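Local coordinates for alpha-L-rhamnosidase (Aspergillus terreus, PDB 6GSZ), which probably hydrolyses terminal non-reducing alpha-L-rhamnose residues of alpha-L-rhamnosides, and here holds a beta-D-glucopyranose in its sugar pocket, at residues T459-R464 with F759-V764; L447-G452 with T736-R741; E262-E267 with D465-W470; A366-R371 with G749-G754. All blocks are in the same frame, centred on the assembly; numbering follows the deposited sequence.

Contact 1: residues T459-R464 with F759-V764. With BGC (beta-D-glucopyranose), chain B.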
# COMPACT_ATOMS: atom_id res chain seq x y z
N THR A 459 -4.24 0.90 -4.81
CA THR A 459 -4.93 1.33 -6.03
C THR A 459 -4.39 0.61 -7.27
O THR A 459 -3.23 0.20 -7.30
CB THR A 459 -4.85 2.84 -6.29
OG1 THR A 459 -3.50 3.28 -6.37
CG2 THR A 459 -5.53 3.67 -5.23
N ASP A 460 -5.25 0.43 -8.28
CA ASP A 460 -4.82 -0.03 -9.55
C ASP A 460 -3.86 0.95 -10.23
O ASP A 460 -2.86 0.57 -10.83
CB ASP A 460 -5.97 -0.33 -10.50
CG ASP A 460 -6.88 0.85 -10.85
OD1 ASP A 460 -7.18 1.68 -9.96
OD2 ASP A 460 -7.29 0.89 -12.04
N CYS A 461 -4.23 2.24 -10.19
CA CYS A 461 -3.42 3.28 -10.80
C CYS A 461 -3.68 4.61 -10.11
O CYS A 461 -4.62 4.72 -9.35
CB CYS A 461 -3.68 3.40 -12.30
SG CYS A 461 -5.40 3.76 -12.75
N PRO A 462 -2.78 5.59 -10.28
CA PRO A 462 -2.88 6.87 -9.58
C PRO A 462 -3.20 8.08 -10.44
O PRO A 462 -3.23 9.15 -9.87
CB PRO A 462 -1.41 7.01 -9.11
CG PRO A 462 -0.61 6.50 -10.28
CD PRO A 462 -1.47 5.43 -10.92
N GLN A 463 -3.45 7.90 -11.72
CA GLN A 463 -3.46 9.07 -12.65
C GLN A 463 -4.82 9.32 -13.30
O GLN A 463 -5.22 10.49 -13.36
CB GLN A 463 -2.33 8.92 -13.66
CG GLN A 463 -2.56 7.98 -14.84
CD GLN A 463 -2.71 6.52 -14.46
OE1 GLN A 463 -3.77 6.10 -14.01
NE2 GLN A 463 -1.67 5.73 -14.66
N ARG A 464 -5.49 8.31 -13.81
CA ARG A 464 -6.72 8.47 -14.56
C ARG A 464 -7.92 8.51 -13.60
O ARG A 464 -7.79 8.62 -12.39
CB ARG A 464 -6.84 7.40 -15.65
CG ARG A 464 -7.09 5.98 -15.15
CD ARG A 464 -7.01 4.99 -16.30
NE ARG A 464 -7.23 3.63 -15.87
CZ ARG A 464 -6.63 2.55 -16.37
NH1 ARG A 464 -5.88 2.69 -17.45
NH2 ARG A 464 -6.78 1.38 -15.76
N PHE A 759 0.48 4.00 -17.29
CA PHE A 759 1.91 3.80 -17.17
C PHE A 759 2.33 3.63 -15.69
O PHE A 759 3.51 3.82 -15.37
CB PHE A 759 2.70 4.93 -17.84
CG PHE A 759 2.50 4.94 -19.32
CD1 PHE A 759 3.34 4.20 -20.12
CD2 PHE A 759 1.46 5.65 -19.92
CE1 PHE A 759 3.15 4.17 -21.50
CE2 PHE A 759 1.29 5.62 -21.29
CZ PHE A 759 2.13 4.88 -22.08
N ASN A 760 1.40 3.25 -14.81
CA ASN A 760 1.76 3.12 -13.40
C ASN A 760 0.79 2.17 -12.68
O ASN A 760 -0.05 2.60 -11.89
CB ASN A 760 1.80 4.48 -12.72
CG ASN A 760 2.64 4.51 -11.47
OD1 ASN A 760 3.08 3.45 -10.99
ND2 ASN A 760 2.88 5.68 -10.90
N HIS A 761 0.96 0.88 -12.96
CA HIS A 761 0.22 -0.24 -12.33
C HIS A 761 1.25 -1.22 -11.77
O HIS A 761 2.17 -1.53 -12.52
CB HIS A 761 -0.59 -1.00 -13.39
CG HIS A 761 -2.02 -0.65 -13.60
ND1 HIS A 761 -2.41 0.56 -14.14
CD2 HIS A 761 -3.14 -1.39 -13.43
CE1 HIS A 761 -3.73 0.56 -14.25
NE2 HIS A 761 -4.22 -0.63 -13.80
N TYR A 762 1.12 -1.65 -10.51
CA TYR A 762 2.10 -2.63 -9.96
C TYR A 762 1.93 -4.07 -10.42
O TYR A 762 2.85 -4.86 -10.15
CB TYR A 762 2.16 -2.54 -8.43
CG TYR A 762 0.88 -2.61 -7.63
CD1 TYR A 762 -0.06 -3.59 -7.82
CD2 TYR A 762 0.60 -1.64 -6.67
CE1 TYR A 762 -1.20 -3.67 -7.05
CE2 TYR A 762 -0.55 -1.69 -5.90
CZ TYR A 762 -1.50 -2.67 -6.14
OH TYR A 762 -2.63 -2.71 -5.36
N ALA A 763 0.85 -4.46 -11.10
CA ALA A 763 0.66 -5.90 -11.40
C ALA A 763 1.87 -6.51 -12.08
O ALA A 763 2.28 -7.58 -11.65
CB ALA A 763 -0.59 -6.11 -12.24
N VAL A 764 2.39 -5.92 -13.16
CA VAL A 764 3.57 -6.48 -13.93
C VAL A 764 4.79 -6.49 -13.00
O VAL A 764 5.70 -7.36 -13.14
CB VAL A 764 3.77 -5.59 -15.18
CG1 VAL A 764 5.17 -5.47 -15.67
CG2 VAL A 764 2.78 -6.00 -16.27
C2 BGC B . -7.39 -3.11 -12.89
C3 BGC B . -7.91 -4.48 -13.23
C4 BGC B . -9.33 -4.58 -13.72
C5 BGC B . -9.44 -3.58 -14.77
C6 BGC B . -10.85 -3.71 -15.30
C1 BGC B . -7.73 -2.14 -14.01
O1 BGC B . -7.12 -0.90 -13.73
O2 BGC B . -5.99 -3.08 -13.01
O3 BGC B . -7.96 -5.17 -12.10
O4 BGC B . -9.79 -5.87 -14.19
O5 BGC B . -9.11 -2.21 -14.36
O6 BGC B . -11.07 -2.65 -16.24
O HOH W 1 -1.37 -0.98 -9.29

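Contact 2: residues L447-G452 with T736-R741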
# COMPACT_ATOMS: atom_id res chain seq x y z
N LEU A 447 9.45 -0.40 -7.25
CA LEU A 447 9.40 0.40 -6.01
C LEU A 447 8.55 1.67 -6.24
O LEU A 447 7.68 2.00 -5.38
CB LEU A 447 10.84 0.76 -5.62
CG LEU A 447 11.04 1.79 -4.52
CD1 LEU A 447 10.53 1.32 -3.19
CD2 LEU A 447 12.50 2.21 -4.45
N TRP A 448 8.82 2.37 -7.33
CA TRP A 448 8.05 3.57 -7.61
C TRP A 448 6.58 3.27 -7.93
O TRP A 448 5.72 4.13 -7.59
CB TRP A 448 8.72 4.39 -8.72
CG TRP A 448 9.86 5.21 -8.21
CD1 TRP A 448 11.19 4.96 -8.34
CD2 TRP A 448 9.78 6.50 -7.55
NE1 TRP A 448 11.93 5.95 -7.77
CE2 TRP A 448 11.10 6.95 -7.35
CE3 TRP A 448 8.73 7.36 -7.20
CZ2 TRP A 448 11.40 8.15 -6.70
CZ3 TRP A 448 9.01 8.56 -6.61
CH2 TRP A 448 10.33 8.95 -6.35
N SER A 449 6.27 2.16 -8.61
CA SER A 449 4.88 1.80 -8.83
C SER A 449 4.17 1.47 -7.50
O SER A 449 2.96 1.74 -7.33
CB SER A 449 4.69 0.75 -9.88
OG SER A 449 4.87 1.28 -11.17
N MET A 450 4.88 0.83 -6.57
CA MET A 450 4.33 0.58 -5.27
C MET A 450 4.04 1.91 -4.55
O MET A 450 2.95 2.08 -3.96
CB MET A 450 5.22 -0.35 -4.44
CG MET A 450 4.69 -0.52 -3.00
SD MET A 450 5.43 -1.88 -2.20
CE MET A 450 4.43 -1.83 -0.71
N ARG A 451 5.04 2.78 -4.53
CA ARG A 451 4.85 4.09 -3.89
C ARG A 451 3.64 4.83 -4.49
O ARG A 451 2.85 5.45 -3.75
CB ARG A 451 6.09 4.95 -4.07
CG ARG A 451 7.28 4.49 -3.26
CD ARG A 451 8.55 5.19 -3.70
NE ARG A 451 9.66 4.85 -2.85
CZ ARG A 451 10.93 5.21 -3.08
NH1 ARG A 451 11.27 5.75 -4.26
NH2 ARG A 451 11.85 4.98 -2.15
N GLY A 452 3.43 4.73 -5.80
CA GLY A 452 2.39 5.49 -6.39
C GLY A 452 0.99 4.99 -6.04
O GLY A 452 0.01 5.75 -6.11
N THR A 736 9.85 4.47 -15.90
CA THR A 736 10.36 4.65 -14.55
C THR A 736 9.39 4.05 -13.51
O THR A 736 9.59 4.22 -12.30
CB THR A 736 10.66 6.12 -14.27
OG1 THR A 736 9.50 6.93 -14.48
CG2 THR A 736 11.80 6.64 -15.11
N THR A 737 8.40 3.32 -14.01
CA THR A 737 7.35 2.64 -13.28
C THR A 737 7.01 1.42 -14.12
O THR A 737 7.35 1.39 -15.29
CB THR A 737 6.11 3.53 -13.08
OG1 THR A 737 5.76 4.16 -14.31
CG2 THR A 737 6.31 4.55 -11.99
N THR A 738 6.30 0.45 -13.54
CA THR A 738 5.75 -0.64 -14.34
C THR A 738 4.42 -0.18 -14.93
O THR A 738 3.67 0.59 -14.33
CB THR A 738 5.65 -1.93 -13.51
OG1 THR A 738 4.93 -1.75 -12.28
CG2 THR A 738 7.01 -2.50 -13.20
N TRP A 739 4.11 -0.70 -16.13
CA TRP A 739 2.94 -0.24 -16.90
C TRP A 739 1.82 -1.27 -16.79
O TRP A 739 2.04 -2.46 -16.59
CB TRP A 739 3.29 -0.00 -18.37
CG TRP A 739 4.46 0.90 -18.59
CD1 TRP A 739 5.02 1.82 -17.76
CD2 TRP A 739 5.17 1.01 -19.84
NE1 TRP A 739 6.04 2.49 -18.39
CE2 TRP A 739 6.17 2.00 -19.67
CE3 TRP A 739 5.09 0.32 -21.05
CZ2 TRP A 739 7.04 2.36 -20.70
CZ3 TRP A 739 5.96 0.66 -22.06
CH2 TRP A 739 6.91 1.67 -21.89
N GLU A 740 0.58 -0.83 -16.96
CA GLU A 740 -0.60 -1.69 -16.94
C GLU A 740 -0.51 -2.79 -18.00
O GLU A 740 -0.78 -3.95 -17.69
CB GLU A 740 -1.81 -0.80 -17.18
CG GLU A 740 -3.15 -1.50 -17.23
CD GLU A 740 -4.34 -0.56 -17.39
OE1 GLU A 740 -4.19 0.49 -18.06
OE2 GLU A 740 -5.43 -0.94 -16.84
N ARG A 741 -0.25 -2.38 -19.24
CA ARG A 741 -0.11 -3.28 -20.34
C ARG A 741 1.38 -3.52 -20.61
O ARG A 741 2.21 -2.63 -20.46
CB ARG A 741 -0.64 -2.63 -21.61
CG ARG A 741 -2.10 -2.23 -21.54
CD ARG A 741 -2.51 -1.42 -22.75
NE ARG A 741 -3.96 -1.22 -22.84
CZ ARG A 741 -4.83 -2.13 -23.29
NH1 ARG A 741 -4.42 -3.30 -23.81
NH2 ARG A 741 -6.13 -1.87 -23.21

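Contact 3: residues E262-E267 with D465-W470. With BGC (beta-D-glucopyranose), chain B.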
# COMPACT_ATOMS: atom_id res chain seq x y z
N GLU A 262 -10.48 18.51 -6.44
CA GLU A 262 -11.10 17.23 -6.82
C GLU A 262 -9.96 16.24 -7.08
O GLU A 262 -8.97 16.59 -7.68
CB GLU A 262 -11.92 17.38 -8.11
CG GLU A 262 -12.96 18.47 -8.04
CD GLU A 262 -13.67 18.57 -9.35
OE1 GLU A 262 -14.37 17.59 -9.73
OE2 GLU A 262 -13.57 19.68 -9.98
N ILE A 263 -10.17 15.00 -6.63
CA ILE A 263 -9.20 13.90 -6.79
C ILE A 263 -8.78 13.85 -8.27
O ILE A 263 -7.58 13.87 -8.61
CB ILE A 263 -9.79 12.55 -6.31
CG1 ILE A 263 -10.11 12.54 -4.80
CG2 ILE A 263 -8.89 11.39 -6.68
CD1 ILE A 263 -8.93 12.79 -3.88
N TYR A 264 -9.78 13.71 -9.15
CA TYR A 264 -9.48 13.49 -10.58
C TYR A 264 -9.14 14.77 -11.33
O TYR A 264 -8.13 14.88 -12.06
CB TYR A 264 -10.60 12.78 -11.34
CG TYR A 264 -10.92 11.37 -10.89
CD1 TYR A 264 -10.03 10.56 -10.19
CD2 TYR A 264 -12.17 10.86 -11.17
CE1 TYR A 264 -10.40 9.27 -9.83
CE2 TYR A 264 -12.54 9.58 -10.83
CZ TYR A 264 -11.64 8.76 -10.15
OH TYR A 264 -12.05 7.51 -9.78
N ASP A 265 -9.99 15.80 -11.19
CA ASP A 265 -9.82 16.94 -12.07
C ASP A 265 -8.77 17.95 -11.62
O ASP A 265 -8.22 18.65 -12.47
CB ASP A 265 -11.15 17.62 -12.39
CG ASP A 265 -12.01 16.86 -13.40
OD1 ASP A 265 -11.49 15.92 -14.07
OD2 ASP A 265 -13.24 17.20 -13.48
N GLY A 266 -8.45 18.02 -10.33
CA GLY A 266 -7.45 18.91 -9.81
C GLY A 266 -8.06 20.04 -8.98
O GLY A 266 -9.20 19.99 -8.56
N GLU A 267 -7.24 21.04 -8.74
CA GLU A 267 -7.56 22.14 -7.81
C GLU A 267 -7.45 23.49 -8.53
O GLU A 267 -6.43 23.76 -9.20
CB GLU A 267 -6.60 22.15 -6.62
CG GLU A 267 -6.84 23.34 -5.70
CD GLU A 267 -6.24 23.22 -4.31
OE1 GLU A 267 -6.41 22.12 -3.69
OE2 GLU A 267 -5.52 24.18 -3.91
N ASP A 465 -9.11 8.46 -14.21
CA ASP A 465 -10.39 8.50 -13.51
C ASP A 465 -10.74 7.13 -12.95
O ASP A 465 -11.74 6.57 -13.27
CB ASP A 465 -11.48 9.04 -14.42
CG ASP A 465 -11.67 8.29 -15.72
OD1 ASP A 465 -10.81 7.41 -16.03
OD2 ASP A 465 -12.63 8.55 -16.42
N GLU A 466 -9.85 6.61 -12.13
CA GLU A 466 -10.03 5.27 -11.53
C GLU A 466 -9.45 5.33 -10.12
O GLU A 466 -10.06 5.86 -9.25
CB GLU A 466 -9.47 4.20 -12.49
CG GLU A 466 -9.91 2.78 -12.16
CD GLU A 466 -9.88 1.83 -13.34
OE1 GLU A 466 -9.40 2.23 -14.40
OE2 GLU A 466 -10.35 0.70 -13.18
N ARG A 467 -8.27 4.72 -9.89
CA ARG A 467 -7.59 4.79 -8.58
C ARG A 467 -8.47 4.09 -7.55
O ARG A 467 -8.69 4.59 -6.46
CB ARG A 467 -7.20 6.23 -8.19
CG ARG A 467 -6.82 7.16 -9.33
CD ARG A 467 -6.45 8.53 -8.84
NE ARG A 467 -6.41 9.47 -9.93
CZ ARG A 467 -6.05 10.74 -9.77
NH1 ARG A 467 -5.65 11.17 -8.59
NH2 ARG A 467 -6.08 11.59 -10.78
N LEU A 468 -8.91 2.86 -7.89
CA LEU A 468 -9.81 2.10 -7.04
C LEU A 468 -9.05 0.91 -6.44
O LEU A 468 -7.99 0.47 -6.98
CB LEU A 468 -10.98 1.57 -7.87
CG LEU A 468 -11.73 2.63 -8.68
CD1 LEU A 468 -12.79 2.00 -9.55
CD2 LEU A 468 -12.33 3.73 -7.78
N GLY A 469 -9.62 0.39 -5.35
CA GLY A 469 -8.97 -0.73 -4.66
C GLY A 469 -9.20 -2.08 -5.32
O GLY A 469 -9.92 -2.93 -4.78
N TRP A 470 -8.69 -2.21 -6.55
CA TRP A 470 -8.92 -3.42 -7.34
C TRP A 470 -8.31 -4.68 -6.66
O TRP A 470 -7.12 -4.76 -6.34
CB TRP A 470 -8.38 -3.23 -8.75
CG TRP A 470 -9.34 -2.50 -9.65
CD1 TRP A 470 -9.31 -1.18 -9.99
CD2 TRP A 470 -10.43 -3.08 -10.36
NE1 TRP A 470 -10.32 -0.91 -10.87
CE2 TRP A 470 -11.04 -2.05 -11.10
CE3 TRP A 470 -10.95 -4.36 -10.42
CZ2 TRP A 470 -12.14 -2.29 -11.91
CZ3 TRP A 470 -12.04 -4.61 -11.22
CH2 TRP A 470 -12.64 -3.57 -11.95
C2 BGC B . -7.39 -3.11 -12.89
C3 BGC B . -7.91 -4.48 -13.23
C4 BGC B . -9.33 -4.58 -13.72
C5 BGC B . -9.44 -3.58 -14.77
C6 BGC B . -10.85 -3.71 -15.30
C1 BGC B . -7.73 -2.14 -14.01
O1 BGC B . -7.12 -0.90 -13.73
O2 BGC B . -5.99 -3.08 -13.01
O3 BGC B . -7.96 -5.17 -12.10
O4 BGC B . -9.79 -5.87 -14.19
O5 BGC B . -9.11 -2.21 -14.36
O6 BGC B . -11.07 -2.65 -16.24
O HOH W 2 -5.82 14.55 -10.61

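Contact 4: residues A366-R371 with G749-G754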
# COMPACT_ATOMS: atom_id res chain seq x y z
N ALA A 366 0.62 14.01 -22.93
CA ALA A 366 -0.44 13.11 -23.35
C ALA A 366 -1.56 13.03 -22.31
O ALA A 366 -1.44 12.31 -21.33
CB ALA A 366 0.16 11.75 -23.58
N THR A 367 -2.66 13.77 -22.51
CA THR A 367 -3.78 13.74 -21.59
C THR A 367 -4.79 12.67 -21.99
O THR A 367 -5.64 12.28 -21.19
CB THR A 367 -4.44 15.12 -21.53
OG1 THR A 367 -4.86 15.46 -22.84
CG2 THR A 367 -3.50 16.18 -20.99
N ARG A 368 -4.76 12.22 -23.25
CA ARG A 368 -5.79 11.29 -23.73
C ARG A 368 -6.00 10.11 -22.77
O ARG A 368 -7.15 9.83 -22.42
CB ARG A 368 -5.44 10.82 -25.15
CG ARG A 368 -6.52 9.97 -25.78
CD ARG A 368 -6.37 8.51 -25.42
NE ARG A 368 -5.24 7.87 -26.07
CZ ARG A 368 -4.99 6.56 -26.01
NH1 ARG A 368 -5.69 5.78 -25.18
NH2 ARG A 368 -4.04 6.08 -26.80
N PRO A 369 -4.97 9.35 -22.32
CA PRO A 369 -5.24 8.16 -21.49
C PRO A 369 -5.73 8.41 -20.05
O PRO A 369 -6.07 7.50 -19.34
CB PRO A 369 -3.90 7.43 -21.48
CG PRO A 369 -2.86 8.45 -21.81
CD PRO A 369 -3.54 9.53 -22.61
N LEU A 370 -5.82 9.68 -19.67
CA LEU A 370 -6.39 10.08 -18.37
C LEU A 370 -7.91 9.97 -18.40
O LEU A 370 -8.54 9.99 -17.34
CB LEU A 370 -5.96 11.50 -18.01
CG LEU A 370 -4.46 11.71 -17.84
CD1 LEU A 370 -4.17 13.17 -17.52
CD2 LEU A 370 -3.86 10.79 -16.79
N ARG A 371 -8.49 9.89 -19.61
CA ARG A 371 -9.95 9.77 -19.74
C ARG A 371 -10.61 10.99 -19.07
O ARG A 371 -10.19 12.09 -19.37
CB ARG A 371 -10.46 8.42 -19.23
CG ARG A 371 -9.84 7.20 -19.91
CD ARG A 371 -10.52 5.90 -19.56
NE ARG A 371 -10.54 5.65 -18.13
CZ ARG A 371 -10.38 4.47 -17.55
NH1 ARG A 371 -10.16 3.38 -18.30
NH2 ARG A 371 -10.45 4.40 -16.24
N GLY A 749 6.88 4.87 -29.88
CA GLY A 749 6.60 5.94 -28.93
C GLY A 749 5.13 6.25 -28.82
O GLY A 749 4.76 7.04 -27.96
N SER A 750 4.30 5.71 -29.72
CA SER A 750 2.84 5.91 -29.66
C SER A 750 2.25 5.16 -28.47
O SER A 750 2.73 4.08 -28.12
CB SER A 750 2.18 5.45 -30.92
OG SER A 750 2.51 6.33 -31.98
N ILE A 751 1.20 5.75 -27.86
CA ILE A 751 0.49 5.12 -26.77
C ILE A 751 -0.42 4.03 -27.35
O ILE A 751 -0.96 4.17 -28.42
CB ILE A 751 -0.26 6.16 -25.91
CG1 ILE A 751 0.71 7.18 -25.32
CG2 ILE A 751 -1.10 5.50 -24.82
CD1 ILE A 751 0.01 8.33 -24.56
N ASN A 752 -0.55 2.92 -26.61
CA ASN A 752 -1.47 1.86 -26.96
C ASN A 752 -2.83 2.47 -27.29
O ASN A 752 -3.30 3.34 -26.55
CB ASN A 752 -1.59 0.87 -25.82
CG ASN A 752 -2.33 -0.38 -26.21
OD1 ASN A 752 -3.53 -0.37 -26.45
ND2 ASN A 752 -1.59 -1.49 -26.24
N PRO A 753 -3.52 2.04 -28.38
CA PRO A 753 -4.80 2.64 -28.73
C PRO A 753 -5.94 2.31 -27.77
O PRO A 753 -6.98 2.95 -27.79
CB PRO A 753 -5.08 2.07 -30.13
CG PRO A 753 -4.38 0.71 -30.11
CD PRO A 753 -3.09 0.99 -29.33
N GLY A 754 -5.72 1.33 -26.89
CA GLY A 754 -6.75 0.99 -25.95
C GLY A 754 -7.11 2.17 -25.06
O GLY A 754 -6.24 2.87 -24.58
O HOH W 3 -2.26 6.54 -29.18

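Contact 1: residues T459-R464 with F759-V764
His761 lies against the chain at Asp460 and Cys461 and ends on the sugar. Its CB passes 3.8 Å from the carbonyl O of Asp460, and that same oxygen stands over the centre of the imidazole, 3.1 Å above the ring plane. Further out, CE1 packs on Cys461 CB at 3.4 Å and also nears the guanidinium of Arg464, while ND1 is engaged by Ser758. At the tip, NE2 gives a nearly straight bond to O1 of the glucose (2.9 Å, 164°) and makes a weak one to its O2. Asp460 takes the same O1 from another direction: with CG lodged between backbone N and carbonyl carbon (chi1 61°), OD2 accepts a very short bond of 2.5 Å from it. Arg464, salt-bridged to Glu740 and Glu466, brings NH2 close to O1 as well, with the sugar oxygen in the guanidinium plane. A water over one face of the Tyr762 ring accepts from Tyr762 N and donates to the carbonyls of Thr459 and Asp460. Both segments are buried loops of the six-hairpin glycosidase domain: Asp473 of helix 471-484 touches Asp460, His761 and Tyr762, and strand 335-337 packs on Pro462 and Asn760.

Contact 2: residues L447-G452 with T736-R741
Helix 437-453 of the six-hairpin glycosidase domain meets here the loop that carries Glu740 to the sugar pocket, and Ser449 is the residue that joins them. Its OG accepts the backbone N-H of Thr738 at 2.9 Å, with an angle of 140° at the hydrogen, so the bond is noticeably bent. The hydroxyl stands anti to the carbonyl carbon of its own residue (chi1 -75°), which sends it off the helix at the loop backbone. Asn760 OD1 is a second hydrogen-bond partner of this OG, and one small side chain therefore connects the helix to two loop segments. Packing around the hydroxyl is close: Thr737 CB lies 3.2 Å from Ser449 OG, and Thr738 OG1 is 3.5 Å from Ser449 CB. The two threonine hydroxyls are engaged by a later part of the same loop, Thr737 OG1 with the carbonyl of Phe759 and Thr738 OG1 with that of His761. The domain is an (alpha/alpha)6 barrel, as in other six-hairpin glycosidases, and this loop brings Glu740 to its pocket. Next to Ser449 on the helix, Trp448 touches the loop mainly through its CB, which sits 3.7 Å from Thr736 O and 4.1 Å from Thr737 CG2. Its indole leads away from the loop, and Arg451 NH1 lies 3.3 Å above one face of it, offset toward the rim.

Contact 3: residues E262-E267 with D465-W470
A backbone CH group seated squarely on an aromatic ring is the striking feature here: Asp465 CA stands 3.5 Å from the centroid of the Tyr264 ring, only 8° off its normal, a CH-pi contact over the face. The phenol then ends in a hydrogen bond made at the edge of the ring, where Tyr264 OH donates to Glu466 O at 2.6 Å. The hydroxyl meets this carbonyl in its plane, on a lone pair, and it also bonds Gly214 N, so it serves two backbone groups. Together the two contacts hold the ring against the backbone at 465-466. Arg467 runs back past the ring in the opposite direction, its chain extended from CG to NE, and lays one face of its guanidinium near Tyr264 CD1, the two planes 52° apart. A water in the guanidinium plane accepts from Arg467 NH2 at 3.0 Å and lies 2.7 Å from Tyr264 O, while NH1 is bonded to Tyr395 O. Away from the tyrosine, Glu466 OE2 accepts a bond from Trp470 NE1 (2.8 Å) on its anti side, tilted out of both the carboxylate and the indole planes. The indole of Trp470 lays one face against the glucose, with the sugar C4 3.6 Å above the plane. Tyr264 sits in the turn between strands 258-262 and 266-270, so a piece of the rhamnosidase N-terminal domain packs against the sugar-binding loop of the six-hairpin glycosidase domain, which leads from helix 437-453 to helix 471-484, with Trp470 at the N-cap of the latter.

Contact 4: residues A366-R371 with G749-G754
The backbones stay apart, with Pro369 and Ile751 the nearest pair at 8.4 Å between CA atoms, so side chains must bridge a short 3-10 turn at 368-370 and an irregular loop. Arg368 does most of this. Its CG lies anti to the backbone N (chi1 -174°), and bends at chi2 and chi3 then swing the guanidinium edge-on to two carbonyls. NH2 donates to Asn752 O at 2.8 Å along a nearly straight line (173°), and NH1 to Gly754 O at 3.0 Å. Both oxygens lie in the guanidinium plane, but each is approached from above its own carbonyl plane. A water adds a further link, accepting from Arg368 NH2 and donating to Ile751 O. The apolar part of the contact is Ile751, whose CD1 packs on Ala366 CB at 3.6 Å and on Pro369 CG at 4.0 Å. The receiving loop is shaped by an Asx turn, in which Gly754 N bonds Asn752 OD1 at 2.8 Å. One positive charge thus faces carbonyl dipoles: the loop of the concanavalin-like domain is held by main-chain carbonyls of the glycosidase-domain loop, so the grip depends on the path of that backbone and not on an acidic side chain.

How the contacts relate
Contacts 1 and 2 lie with centres about 6 Å apart, and contact 2 reaches the sugar pocket through Glu740, whose OE2 packs on His761 NE2 at 3.3 Å. Contacts 1 and 3, centres about 12 Å apart, both touch the glucose, and Asp460 OD1 joins them through a probable hydrogen bond to Leu468 N (2.9 Å). Contact 4 lies farther from the middle of the chain, yet Arg371 ties it to contact 3 by salt bridges from NE to Asp465 OD1 (2.8 Å) and from NH2 to Glu466 OE1 (3.0 Å). As Glu466 lines the glucose pocket, Arg371 of the concanavalin-like domain stands in its second shell.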